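Local coordinates for tudor domain-containing protein 1 (Mus musculus, PDB 4B9W), which acts as a scaffold for arginine-methylated Piwi proteins in the piRNA pathway that represses transposable elements during spermatogenesis, at residues L48-L52 with N81-A85; S51-C56 with Q115-F121; C131-D135 with V165-A169. One frame throughout, in Å; residues are numbered along the deposited sequence.

From the N terminus, the chain forms strands 18-26 and 31-36 of the SN-like part, then helix 41-57, from which interactions 1 and 2 start, sharing Ser51 and Leu52. Interaction 1 closes first, over 28 residues, bringing strand 81-90 of the Tudor core against the helix. Interaction 2 opens within it and closes beyond it, over 58, so they overlap rather than nest; it brings in the end of strand 114-116 and the turn behind it. The two touch, Arg84 reaching Phe121. Interaction 3 follows both in series: the chain re-enters the SN-like part at strand 129-133 and, after 29 residues, meets strand 160-168. Its centre lies about 28 Å from that of interaction 1, across the chain's centre.

Interaction 1. Residues L48-L52 with N81-A85; sequences LNQSL and NWYRA
Leu48 reaches out from the helix with its CD2 methyl over one face of the Arg84 guanidinium, 3.1 Å from Arg84 NE and offset toward the rim. The methyl gets there because CG of Leu48 stands anti to the backbone N (chi1 172°). One turn on, Leu52 lays its CD1 across the aliphatic start of the same arginine, 3.6 Å from Arg84 CG, so the two leucines cover successive parts of one bent side chain. Beside them, the Asn49 amide stands almost perpendicular (89°) to the Tyr83 ring and meets it at the edge, with Asn49 ND2 3.6 Å from Tyr83 CE1. No direct hydrogen bond joins the segments; water does it twice. One water donates to Asn49 OD1 and accepts from the backbone N of Arg84, each at 3.0 Å, while another donates to the carbonyl O atoms of both Asn49 and Trp82. The crossing is that of an extended Tudor domain, here the third of the protein: the linker helix, 41-57, lies against strand 81-90 of the five-stranded SH3-like Tudor core; the axes of segments 48-52 and 81-85 run at 116° and come within 7.8 Å. Farther out, the guanidinium is held by a salt bridge from NH2 to Asp102 and by hydrogen bonds from NH1 to the carbonyls of Phe121 and Leu124. Tyr83 is set by a hydrogen bond of its OH with Asp79 and an edge-to-face contact with Tyr103. Its ring packs on the modified side chain of the bound MILI peptide, consistent with a place in the aromatic cage that receives dimethylarginine.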
ATOM      1  N   LEU A  48     -14.072  20.632  13.094  1.00 18.71           N
ATOM      2  CA  LEU A  48     -13.091  20.866  12.040  1.00 18.00           C
ATOM      3  C   LEU A  48     -13.698  20.597  10.669  1.00 17.73           C
ATOM      4  O   LEU A  48     -13.516  21.379   9.737  1.00 17.44           O
ATOM      5  CB  LEU A  48     -11.851  19.992  12.254  1.00 18.42           C
ATOM      6  CG  LEU A  48     -10.818  19.986  11.118  1.00 18.48           C
ATOM      7  CD1 LEU A  48     -10.299  21.395  10.863  1.00 17.25           C
ATOM      8  CD2 LEU A  48      -9.681  19.024  11.409  1.00 17.01           C
ATOM      9  N   ASN A  49     -14.408  19.477  10.554  1.00 17.65           N
ATOM     10  CA  ASN A  49     -15.044  19.069   9.302  1.00 17.31           C
ATOM     11  C   ASN A  49     -16.103  20.049   8.845  1.00 18.67           C
ATOM     12  O   ASN A  49     -16.234  20.334   7.647  1.00 18.64           O
ATOM     13  CB  ASN A  49     -15.653  17.670   9.445  1.00 16.59           C
ATOM     14  CG  ASN A  49     -14.587  16.583   9.497  1.00 16.08           C
ATOM     15  OD1 ASN A  49     -13.447  16.801   9.070  1.00 14.50           O
ATOM     16  ND2 ASN A  49     -14.947  15.413  10.040  1.00 15.78           N
ATOM     17  N   GLN A  50     -16.863  20.569   9.801  1.00 20.05           N
ATOM     18  CA  GLN A  50     -17.788  21.643   9.509  1.00 21.34           C
ATOM     19  C   GLN A  50     -17.007  22.838   8.960  1.00 20.93           C
ATOM     20  O   GLN A  50     -17.364  23.403   7.933  1.00 21.17           O
ATOM     21  CB  GLN A  50     -18.581  22.020  10.766  1.00 23.40           C
ATOM     22  CG  GLN A  50     -19.471  23.233  10.582  1.00 25.17           C
ATOM     23  CD  GLN A  50     -20.360  23.098   9.380  1.00 26.15           C
ATOM     24  OE1 GLN A  50     -21.220  22.227   9.360  1.00 29.22           O
ATOM     25  NE2 GLN A  50     -20.151  23.945   8.353  1.00 26.17           N
ATOM     26  N   SER A  51     -15.920  23.202   9.624  1.00 21.49           N
ATOM     27  CA  SER A  51     -15.119  24.332   9.170  1.00 22.04           C
ATOM     28  C   SER A  51     -14.521  24.089   7.786  1.00 21.41           C
ATOM     29  O   SER A  51     -14.357  25.032   7.020  1.00 21.93           O
ATOM     30  CB  SER A  51     -14.016  24.667  10.174  1.00 22.40           C
ATOM     31  OG  SER A  51     -14.569  25.241  11.345  1.00 24.22           O
ATOM     32  N   LEU A  52     -14.203  22.832   7.468  1.00 20.55           N
ATOM     33  CA  LEU A  52     -13.661  22.481   6.151  1.00 19.61           C
ATOM     34  C   LEU A  52     -14.728  22.563   5.078  1.00 19.07           C
ATOM     35  O   LEU A  52     -14.413  22.873   3.930  1.00 18.40           O
ATOM     36  CB  LEU A  52     -13.059  21.057   6.130  1.00 19.71           C
ATOM     37  CG  LEU A  52     -11.768  20.766   6.904  1.00 20.75           C
ATOM     38  CD1 LEU A  52     -11.191  19.407   6.492  1.00 21.31           C
ATOM     39  CD2 LEU A  52     -10.719  21.852   6.725  1.00 20.32           C
ATOM     40  N   ASN A  81     -18.582  15.149   1.070  1.00 14.82           N
ATOM     41  CA  ASN A  81     -18.012  16.197   1.906  1.00 14.02           C
ATOM     42  C   ASN A  81     -16.490  16.260   1.758  1.00 13.40           C
ATOM     43  O   ASN A  81     -15.849  15.291   1.307  1.00 12.30           O
ATOM     44  CB  ASN A  81     -18.373  15.930   3.358  1.00 14.66           C
ATOM     45  CG  ASN A  81     -19.890  15.963   3.610  1.00 15.52           C
ATOM     46  OD1 ASN A  81     -20.587  16.855   3.125  1.00 15.13           O
ATOM     47  ND2 ASN A  81     -20.393  14.998   4.370  1.00 15.32           N
ATOM     48  N   TRP A  82     -15.905  17.379   2.167  1.00 12.33           N
ATOM     49  CA  TRP A  82     -14.448  17.517   2.175  1.00 12.12           C
ATOM     50  C   TRP A  82     -13.817  17.041   3.479  1.00 12.08           C
ATOM     51  O   TRP A  82     -14.371  17.215   4.564  1.00 11.99           O
ATOM     52  CB  TRP A  82     -14.086  18.947   1.863  1.00 12.30           C
ATOM     53  CG  TRP A  82     -14.513  19.335   0.466  1.00 12.40           C
ATOM     54  CD1 TRP A  82     -15.807  19.607   0.003  1.00 12.46           C
ATOM     55  CD2 TRP A  82     -13.652  19.482  -0.716  1.00 12.73           C
ATOM     56  NE1 TRP A  82     -15.801  19.901  -1.332  1.00 12.57           N
ATOM     57  CE2 TRP A  82     -14.546  19.848  -1.830  1.00 12.81           C
ATOM     58  CE3 TRP A  82     -12.294  19.324  -0.961  1.00 12.65           C
ATOM     59  CZ2 TRP A  82     -14.065  20.079  -3.109  1.00 12.74           C
ATOM     60  CZ3 TRP A  82     -11.820  19.563  -2.258  1.00 12.89           C
ATOM     61  CH2 TRP A  82     -12.683  19.943  -3.299  1.00 12.94           C
ATOM     62  N   TYR A  83     -12.660  16.393   3.395  1.00 11.13           N
ATOM     63  CA  TYR A  83     -11.949  16.013   4.605  1.00 10.91           C
ATOM     64  C   TYR A  83     -10.455  16.257   4.448  1.00 10.54           C
ATOM     65  O   TYR A  83      -9.966  16.510   3.351  1.00 10.16           O
ATOM     66  CB  TYR A  83     -12.199  14.539   4.920  1.00 11.33           C
ATOM     67  CG  TYR A  83     -13.650  14.219   5.197  1.00 11.64           C
ATOM     68  CD1 TYR A  83     -14.181  14.399   6.459  1.00 11.69           C
ATOM     69  CD2 TYR A  83     -14.491  13.752   4.180  1.00 12.08           C
ATOM     70  CE1 TYR A  83     -15.505  14.127   6.728  1.00 12.26           C
ATOM     71  CE2 TYR A  83     -15.827  13.461   4.436  1.00 12.44           C
ATOM     72  CZ  TYR A  83     -16.322  13.644   5.717  1.00 12.43           C
ATOM     73  OH  TYR A  83     -17.639  13.373   6.003  1.00 12.93           O
ATOM     74  N   ARG A  84      -9.741  16.150   5.563  1.00 10.52           N
ATOM     75  CA  ARG A  84      -8.293  16.257   5.576  1.00 10.80           C
ATOM     76  C   ARG A  84      -7.682  15.028   4.925  1.00 10.53           C
ATOM     77  O   ARG A  84      -8.206  13.921   5.057  1.00 10.42           O
ATOM     78  CB  ARG A  84      -7.781  16.409   6.996  1.00 11.14           C
ATOM     79  CG  ARG A  84      -8.321  17.654   7.702  1.00 11.28           C
ATOM     80  CD  ARG A  84      -7.517  17.989   8.926  1.00 11.56           C
ATOM     81  NE  ARG A  84      -7.694  17.023  10.015  1.00 11.80           N
ATOM     82  CZ  ARG A  84      -7.056  17.094  11.177  1.00 11.89           C
ATOM     83  NH1 ARG A  84      -6.192  18.074  11.406  1.00 11.83           N
ATOM     84  NH2 ARG A  84      -7.259  16.169  12.115  1.00 12.01           N
ATOM     85  N   ALA A  85      -6.588  15.238   4.204  1.00 10.31           N
ATOM     86  CA  ALA A  85      -5.948  14.164   3.479  1.00 10.02           C
ATOM     87  C   ALA A  85      -4.456  14.453   3.252  1.00 10.34           C
ATOM     88  O   ALA A  85      -4.003  15.591   3.382  1.00  9.49           O
ATOM     89  CB  ALA A  85      -6.663  13.964   2.159  1.00  9.90           C
TER
HETATM   90  O   HOH W   1     -11.054  15.332   8.089  1.00  7.25           O
HETATM   91  O   HOH W   2     -16.403  18.645   5.488  1.00 15.25           O

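Interaction 2. Residues S51-C56 with Q115-F121; sequences SLADYC and QAILPQF
Tyr55, the residue with the most surface covered here, extends from the helix into the turn that follows strand 114-116, its CG anti to the backbone N (chi1 161°). Its hydroxyl donates a short bond, OH to Ala116 O at 2.6 Å, arriving from well above the plane of that carbonyl, while the acceptor itself lies at the edge of the tyrosine ring, in its plane. Leu118 crosses it at a slant, CD1 standing 3.6 Å from Tyr55 CE1. Phe121 comes over one face of the same ring, its CE2 3.6 Å from Tyr55 CG, with the two ring planes 50° apart, a skewed pairing that is neither a stack nor a T-shape. A turn earlier on the helix, Leu52 sets its other methyl over a face of the phenylalanine: CD2 lies 3.6 Å from the ring centroid of Phe121, a CH-pi contact. Ser51 adds its CB at 3.7 Å from Phe121 CE1. Gln115 serves the far end of the helical segment. Its extended side chain sends NE2 to Cys56 O, 3.1 Å away in a nearly straight bond (169°) that lies close to the amide plane. This gives a donor to a carbonyl in the last turn of helix 41-57, and Gln115 OE1 takes a bond from Asn62 ND2, which fixes the rotation of the amide. Thus the linker helix is seated on the edge strand of the Tudor barrel and on the 3-10 turn leading back to the SN-like part, the arrangement of the extended Tudor fold.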
ATOM      1  N   SER A  51     -15.920  23.202   9.624  1.00 21.49           N
ATOM      2  CA  SER A  51     -15.119  24.332   9.170  1.00 22.04           C
ATOM      3  C   SER A  51     -14.521  24.089   7.786  1.00 21.41           C
ATOM      4  O   SER A  51     -14.357  25.032   7.020  1.00 21.93           O
ATOM      5  CB  SER A  51     -14.016  24.667  10.174  1.00 22.40           C
ATOM      6  OG  SER A  51     -14.569  25.241  11.345  1.00 24.22           O
ATOM      7  N   LEU A  52     -14.203  22.832   7.468  1.00 20.55           N
ATOM      8  CA  LEU A  52     -13.661  22.481   6.151  1.00 19.61           C
ATOM      9  C   LEU A  52     -14.728  22.563   5.078  1.00 19.07           C
ATOM     10  O   LEU A  52     -14.413  22.873   3.930  1.00 18.40           O
ATOM     11  CB  LEU A  52     -13.059  21.057   6.130  1.00 19.71           C
ATOM     12  CG  LEU A  52     -11.768  20.766   6.904  1.00 20.75           C
ATOM     13  CD1 LEU A  52     -11.191  19.407   6.492  1.00 21.31           C
ATOM     14  CD2 LEU A  52     -10.719  21.852   6.725  1.00 20.32           C
ATOM     15  N   ALA A  53     -15.974  22.228   5.427  1.00 18.87           N
ATOM     16  CA  ALA A  53     -17.082  22.351   4.472  1.00 19.31           C
ATOM     17  C   ALA A  53     -17.267  23.808   4.055  1.00 18.62           C
ATOM     18  O   ALA A  53     -17.447  24.110   2.885  1.00 19.02           O
ATOM     19  CB  ALA A  53     -18.383  21.816   5.062  1.00 19.65           C
ATOM     20  N   ASP A  54     -17.244  24.707   5.020  1.00 19.34           N
ATOM     21  CA  ASP A  54     -17.431  26.141   4.743  1.00 20.10           C
ATOM     22  C   ASP A  54     -16.275  26.664   3.903  1.00 18.95           C
ATOM     23  O   ASP A  54     -16.482  27.287   2.875  1.00 17.93           O
ATOM     24  CB  ASP A  54     -17.555  26.921   6.058  1.00 21.14           C
ATOM     25  CG  ASP A  54     -18.724  26.449   6.913  1.00 22.49           C
ATOM     26  OD1 ASP A  54     -19.612  25.745   6.403  1.00 24.59           O
ATOM     27  OD2 ASP A  54     -18.758  26.769   8.112  1.00 25.54           O
ATOM     28  N   TYR A  55     -15.058  26.354   4.340  1.00 19.62           N
ATOM     29  CA  TYR A  55     -13.836  26.792   3.672  1.00 19.85           C
ATOM     30  C   TYR A  55     -13.793  26.249   2.246  1.00 20.92           C
ATOM     31  O   TYR A  55     -13.516  27.003   1.307  1.00 21.21           O
ATOM     32  CB  TYR A  55     -12.603  26.339   4.482  1.00 19.89           C
ATOM     33  CG  TYR A  55     -11.302  26.314   3.712  1.00 20.22           C
ATOM     34  CD1 TYR A  55     -10.613  27.497   3.412  1.00 20.32           C
ATOM     35  CD2 TYR A  55     -10.754  25.105   3.285  1.00 20.04           C
ATOM     36  CE1 TYR A  55      -9.425  27.470   2.692  1.00 20.35           C
ATOM     37  CE2 TYR A  55      -9.567  25.065   2.584  1.00 20.33           C
ATOM     38  CZ  TYR A  55      -8.905  26.241   2.283  1.00 20.69           C
ATOM     39  OH  TYR A  55      -7.728  26.184   1.578  1.00 21.16           O
ATOM     40  N   CYS A  56     -14.085  24.953   2.083  1.00 20.44           N
ATOM     41  CA  CYS A  56     -13.964  24.301   0.777  1.00 20.14           C
ATOM     42  C   CYS A  56     -15.093  24.724  -0.149  1.00 22.05           C
ATOM     43  O   CYS A  56     -14.930  24.747  -1.368  1.00 21.20           O
ATOM     44  CB  CYS A  56     -13.942  22.762   0.897  1.00 18.86           C
ATOM     45  SG  CYS A  56     -12.320  22.069   1.292  1.00 17.35           S
ATOM     46  N   GLN A 115      -8.059  20.584  -2.679  1.00 15.73           N
ATOM     47  CA  GLN A 115      -7.829  21.979  -2.357  1.00 16.69           C
ATOM     48  C   GLN A 115      -6.677  22.054  -1.356  1.00 17.16           C
ATOM     49  O   GLN A 115      -6.510  21.163  -0.499  1.00 16.34           O
ATOM     50  CB  GLN A 115      -9.112  22.627  -1.790  1.00 16.74           C
ATOM     51  CG  GLN A 115     -10.243  22.695  -2.816  1.00 17.14           C
ATOM     52  CD  GLN A 115     -11.407  23.563  -2.360  1.00 18.24           C
ATOM     53  OE1 GLN A 115     -11.201  24.640  -1.796  1.00 17.89           O
ATOM     54  NE2 GLN A 115     -12.644  23.087  -2.593  1.00 18.87           N
ATOM     55  N   ALA A 116      -5.871  23.104  -1.465  1.00 17.89           N
ATOM     56  CA  ALA A 116      -4.831  23.369  -0.460  1.00 18.24           C
ATOM     57  C   ALA A 116      -5.460  23.429   0.948  1.00 17.72           C
ATOM     58  O   ALA A 116      -6.593  23.876   1.095  1.00 17.21           O
ATOM     59  CB  ALA A 116      -4.088  24.665  -0.776  1.00 17.64           C
ATOM     60  N   ILE A 117      -4.746  22.929   1.958  1.00 17.79           N
ATOM     61  CA  ILE A 117      -5.196  23.047   3.348  1.00 17.90           C
ATOM     62  C   ILE A 117      -4.450  24.216   4.018  1.00 18.79           C
ATOM     63  O   ILE A 117      -3.359  24.598   3.577  1.00 18.74           O
ATOM     64  CB  ILE A 117      -5.011  21.730   4.135  1.00 17.92           C
ATOM     65  CG1 ILE A 117      -5.853  21.775   5.420  1.00 17.43           C
ATOM     66  CG2 ILE A 117      -3.533  21.453   4.421  1.00 17.42           C
ATOM     67  CD1 ILE A 117      -6.126  20.420   6.044  1.00 16.96           C
ATOM     68  N   LEU A 118      -5.062  24.812   5.034  1.00 18.99           N
ATOM     69  CA  LEU A 118      -4.434  25.905   5.751  1.00 20.00           C
ATOM     70  C   LEU A 118      -4.005  25.441   7.144  1.00 20.11           C
ATOM     71  O   LEU A 118      -4.627  24.549   7.717  1.00 20.71           O
ATOM     72  CB  LEU A 118      -5.388  27.097   5.828  1.00 20.30           C
ATOM     73  CG  LEU A 118      -5.791  27.688   4.476  1.00 20.69           C
ATOM     74  CD1 LEU A 118      -6.718  28.863   4.701  1.00 20.85           C
ATOM     75  CD2 LEU A 118      -4.573  28.140   3.679  1.00 21.01           C
ATOM     76  N   PRO A 119      -2.915  26.024   7.681  1.00 20.38           N
ATOM     77  CA  PRO A 119      -2.354  25.619   8.972  1.00 20.61           C
ATOM     78  C   PRO A 119      -3.335  25.550  10.146  1.00 20.10           C
ATOM     79  O   PRO A 119      -3.123  24.774  11.085  1.00 19.68           O
ATOM     80  CB  PRO A 119      -1.309  26.702   9.238  1.00 21.87           C
ATOM     81  CG  PRO A 119      -0.850  27.110   7.884  1.00 21.11           C
ATOM     82  CD  PRO A 119      -2.054  27.013   7.001  1.00 20.77           C
ATOM     83  N   GLN A 120      -4.393  26.345  10.124  1.00 19.65           N
ATOM     84  CA  GLN A 120      -5.304  26.348  11.265  1.00 20.07           C
ATOM     85  C   GLN A 120      -6.177  25.114  11.283  1.00 19.79           C
ATOM     86  O   GLN A 120      -6.758  24.791  12.309  1.00 19.50           O
ATOM     87  CB  GLN A 120      -6.188  27.585  11.294  1.00 21.21           C
ATOM     88  CG  GLN A 120      -6.974  27.835  10.024  1.00 22.44           C
ATOM     89  CD  GLN A 120      -6.339  28.923   9.186  1.00 24.20           C
ATOM     90  OE1 GLN A 120      -5.122  28.898   8.908  1.00 24.51           O
ATOM     91  NE2 GLN A 120      -7.155  29.896   8.784  1.00 25.07           N
ATOM     92  N   PHE A 121      -6.292  24.449  10.135  1.00 18.75           N
ATOM     93  CA  PHE A 121      -6.996  23.178  10.049  1.00 19.12           C
ATOM     94  C   PHE A 121      -6.118  21.974  10.381  1.00 18.05           C
ATOM     95  O   PHE A 121      -6.586  20.848  10.309  1.00 17.53           O
ATOM     96  CB  PHE A 121      -7.579  22.996   8.642  1.00 19.55           C
ATOM     97  CG  PHE A 121      -8.584  24.044   8.261  1.00 19.78           C
ATOM     98  CD1 PHE A 121      -9.686  24.299   9.071  1.00 20.45           C
ATOM     99  CD2 PHE A 121      -8.448  24.758   7.080  1.00 20.42           C
ATOM    100  CE1 PHE A 121     -10.625  25.250   8.712  1.00 20.84           C
ATOM    101  CE2 PHE A 121      -9.372  25.728   6.720  1.00 20.59           C
ATOM    102  CZ  PHE A 121     -10.471  25.965   7.529  1.00 21.22           C
TER

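Interaction 3. Residues C131-D135 with V165-A169; sequences CWLVD and VEITA
Val134 and Val165 mark where the two backbones come nearest, 7.6 Å between their CA atoms, without being hydrogen-bonded to each other: strands 129-133 and 160-168 flank strand 171-178, and the contact passes over it through side chains. Trp132 has the largest share of it. Its NE1 donates to Glu166 OE2 at 2.9 Å, the N-H pointing almost straight at the oxygen (174°) and in the plane of the indole. The carboxylate receives it on the anti side, 31° out of its own plane. Trp132 CG sits between the backbone N and the carbonyl carbon (chi1 47°), which swings the indole across the central strand so that its edge meets the other segment. Farther along that edge, Trp132 CH2 lies 3.3 Å from Thr168 OG1, and the Thr168 methyl CG2 comes 3.7 Å from Trp132 CZ2. Val134 extends the patch with CG1, 4.2 Å from Val165 CB and 3.9 Å from Glu166 OE2. A leucine in place of Trp132 would probably leave Glu166 OE2 without its N-H donor and Thr168 without the ring edge it packs against. The backbone of Trp132 is hydrogen-bonded to Val172 and Val174, which puts Gly173 between it and the partner strand; lacking a side chain, the glycine probably leaves the indole room to cross. Val165 and Glu166 both face that glycine, forming a classic beta bulge. The contact is partly exposed to solvent and belongs to the curled mixed sheet of the SN-like part, the OB-fold barrel that accompanies the Tudor core in extended Tudor domains.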
ATOM      1  N   CYS A 131      -4.194   0.600  13.538  1.00 11.94           N
ATOM      2  CA  CYS A 131      -4.060  -0.373  14.603  1.00 11.91           C
ATOM      3  C   CYS A 131      -3.848  -1.767  14.046  1.00 11.85           C
ATOM      4  O   CYS A 131      -4.004  -1.983  12.869  1.00 11.67           O
ATOM      5  CB  CYS A 131      -5.298  -0.411  15.486  1.00 11.65           C
ATOM      6  SG  CYS A 131      -5.750   1.176  16.190  1.00 11.38           S
ATOM      7  N   TRP A 132      -3.440  -2.685  14.914  1.00 12.20           N
ATOM      8  CA  TRP A 132      -3.470  -4.131  14.627  1.00 12.88           C
ATOM      9  C   TRP A 132      -3.721  -4.822  15.911  1.00 12.62           C
ATOM     10  O   TRP A 132      -3.396  -4.291  16.936  1.00 12.34           O
ATOM     11  CB  TRP A 132      -2.173  -4.626  14.010  1.00 13.28           C
ATOM     12  CG  TRP A 132      -0.918  -4.160  14.691  1.00 14.00           C
ATOM     13  CD1 TRP A 132      -0.206  -4.785  15.722  1.00 14.17           C
ATOM     14  CD2 TRP A 132      -0.158  -2.949  14.378  1.00 14.82           C
ATOM     15  NE1 TRP A 132       0.906  -4.043  16.053  1.00 14.79           N
ATOM     16  CE2 TRP A 132       0.981  -2.930  15.287  1.00 14.79           C
ATOM     17  CE3 TRP A 132      -0.310  -1.910  13.454  1.00 15.54           C
ATOM     18  CZ2 TRP A 132       1.906  -1.907  15.271  1.00 16.15           C
ATOM     19  CZ3 TRP A 132       0.642  -0.883  13.436  1.00 16.42           C
ATOM     20  CH2 TRP A 132       1.723  -0.884  14.327  1.00 16.42           C
ATOM     21  N   LEU A 133      -4.335  -5.995  15.888  1.00 13.69           N
ATOM     22  CA  LEU A 133      -4.535  -6.757  17.119  1.00 14.30           C
ATOM     23  C   LEU A 133      -3.213  -7.417  17.485  1.00 14.79           C
ATOM     24  O   LEU A 133      -2.508  -7.897  16.621  1.00 14.34           O
ATOM     25  CB  LEU A 133      -5.605  -7.843  16.946  1.00 14.87           C
ATOM     26  CG  LEU A 133      -7.061  -7.385  16.745  1.00 15.07           C
ATOM     27  CD1 LEU A 133      -7.959  -8.610  16.636  1.00 14.62           C
ATOM     28  CD2 LEU A 133      -7.521  -6.483  17.865  1.00 14.63           C
ATOM     29  N   VAL A 134      -2.862  -7.429  18.763  1.00 15.76           N
ATOM     30  CA  VAL A 134      -1.617  -8.082  19.148  1.00 16.46           C
ATOM     31  C   VAL A 134      -1.849  -9.577  19.374  1.00 16.62           C
ATOM     32  O   VAL A 134      -2.984 -10.031  19.557  1.00 17.09           O
ATOM     33  CB  VAL A 134      -0.972  -7.442  20.382  1.00 16.22           C
ATOM     34  CG1 VAL A 134      -0.563  -6.008  20.061  1.00 16.10           C
ATOM     35  CG2 VAL A 134      -1.902  -7.531  21.585  1.00 15.51           C
ATOM     36  N   ASP A 135      -0.752 -10.316  19.332  1.00 18.17           N
ATOM     37  CA  ASP A 135      -0.689 -11.725  19.751  1.00 18.31           C
ATOM     38  C   ASP A 135      -1.423 -12.698  18.802  1.00 17.87           C
ATOM     39  O   ASP A 135      -1.738 -13.829  19.197  1.00 17.39           O
ATOM     40  CB  ASP A 135      -1.185 -11.924  21.204  1.00 19.57           C
ATOM     41  CG  ASP A 135      -0.375 -11.122  22.252  1.00 20.19           C
ATOM     42  OD1 ASP A 135       0.739 -10.635  21.954  1.00 21.25           O
ATOM     43  OD2 ASP A 135      -0.884 -10.990  23.381  1.00 20.50           O
ATOM     44  N   VAL A 165      -0.853  -1.685  23.590  1.00 18.22           N
ATOM     45  CA  VAL A 165       0.214  -2.577  24.098  1.00 18.61           C
ATOM     46  C   VAL A 165       1.577  -2.216  23.504  1.00 19.37           C
ATOM     47  O   VAL A 165       2.598  -2.268  24.197  1.00 17.45           O
ATOM     48  CB  VAL A 165      -0.112  -4.073  23.806  1.00 18.47           C
ATOM     49  CG1 VAL A 165       1.029  -5.010  24.212  1.00 18.16           C
ATOM     50  CG2 VAL A 165      -1.404  -4.479  24.506  1.00 18.85           C
ATOM     51  N   GLU A 166       1.591  -1.879  22.213  1.00 21.22           N
ATOM     52  CA  GLU A 166       2.830  -1.464  21.563  1.00 23.86           C
ATOM     53  C   GLU A 166       2.568  -0.289  20.619  1.00 25.39           C
ATOM     54  O   GLU A 166       1.506  -0.221  19.973  1.00 27.11           O
ATOM     55  CB  GLU A 166       3.517  -2.649  20.854  1.00 24.33           C
ATOM     56  CG  GLU A 166       3.093  -2.875  19.428  1.00 25.49           C
ATOM     57  CD  GLU A 166       3.508  -4.239  18.895  1.00 27.21           C
ATOM     58  OE1 GLU A 166       4.659  -4.669  19.171  1.00 28.57           O
ATOM     59  OE2 GLU A 166       2.680  -4.876  18.182  1.00 27.52           O
ATOM     60  N   ILE A 167       3.535   0.631  20.577  1.00 25.17           N
ATOM     61  CA  ILE A 167       3.449   1.874  19.820  1.00 25.00           C
ATOM     62  C   ILE A 167       4.577   1.819  18.823  1.00 25.77           C
ATOM     63  O   ILE A 167       5.723   1.625  19.212  1.00 28.11           O
ATOM     64  CB  ILE A 167       3.654   3.129  20.717  1.00 25.63           C
ATOM     65  CG1 ILE A 167       2.820   3.047  22.010  1.00 25.54           C
ATOM     66  CG2 ILE A 167       3.333   4.417  19.950  1.00 24.41           C
ATOM     67  CD1 ILE A 167       2.689   4.379  22.742  1.00 25.21           C
ATOM     68  N   THR A 168       4.269   1.943  17.540  1.00 26.86           N
ATOM     69  CA  THR A 168       5.310   2.094  16.520  1.00 28.64           C
ATOM     70  C   THR A 168       5.118   3.437  15.797  1.00 31.04           C
ATOM     71  O   THR A 168       4.119   4.130  16.035  1.00 32.19           O
ATOM     72  CB  THR A 168       5.357   0.881  15.558  1.00 27.73           C
ATOM     73  OG1 THR A 168       4.382   1.020  14.526  1.00 26.39           O
ATOM     74  CG2 THR A 168       5.114  -0.422  16.328  1.00 27.62           C
ATOM     75  N   ALA A 169       6.085   3.834  14.961  1.00 33.87           N
ATOM     76  CA  ALA A 169       5.991   5.106  14.216  1.00 34.15           C
ATOM     77  C   ALA A 169       4.722   5.148  13.358  1.00 35.70           C
ATOM     78  O   ALA A 169       3.989   6.140  13.375  1.00 36.32           O
ATOM     79  CB  ALA A 169       7.218   5.323  13.342  1.00 32.14           C
TER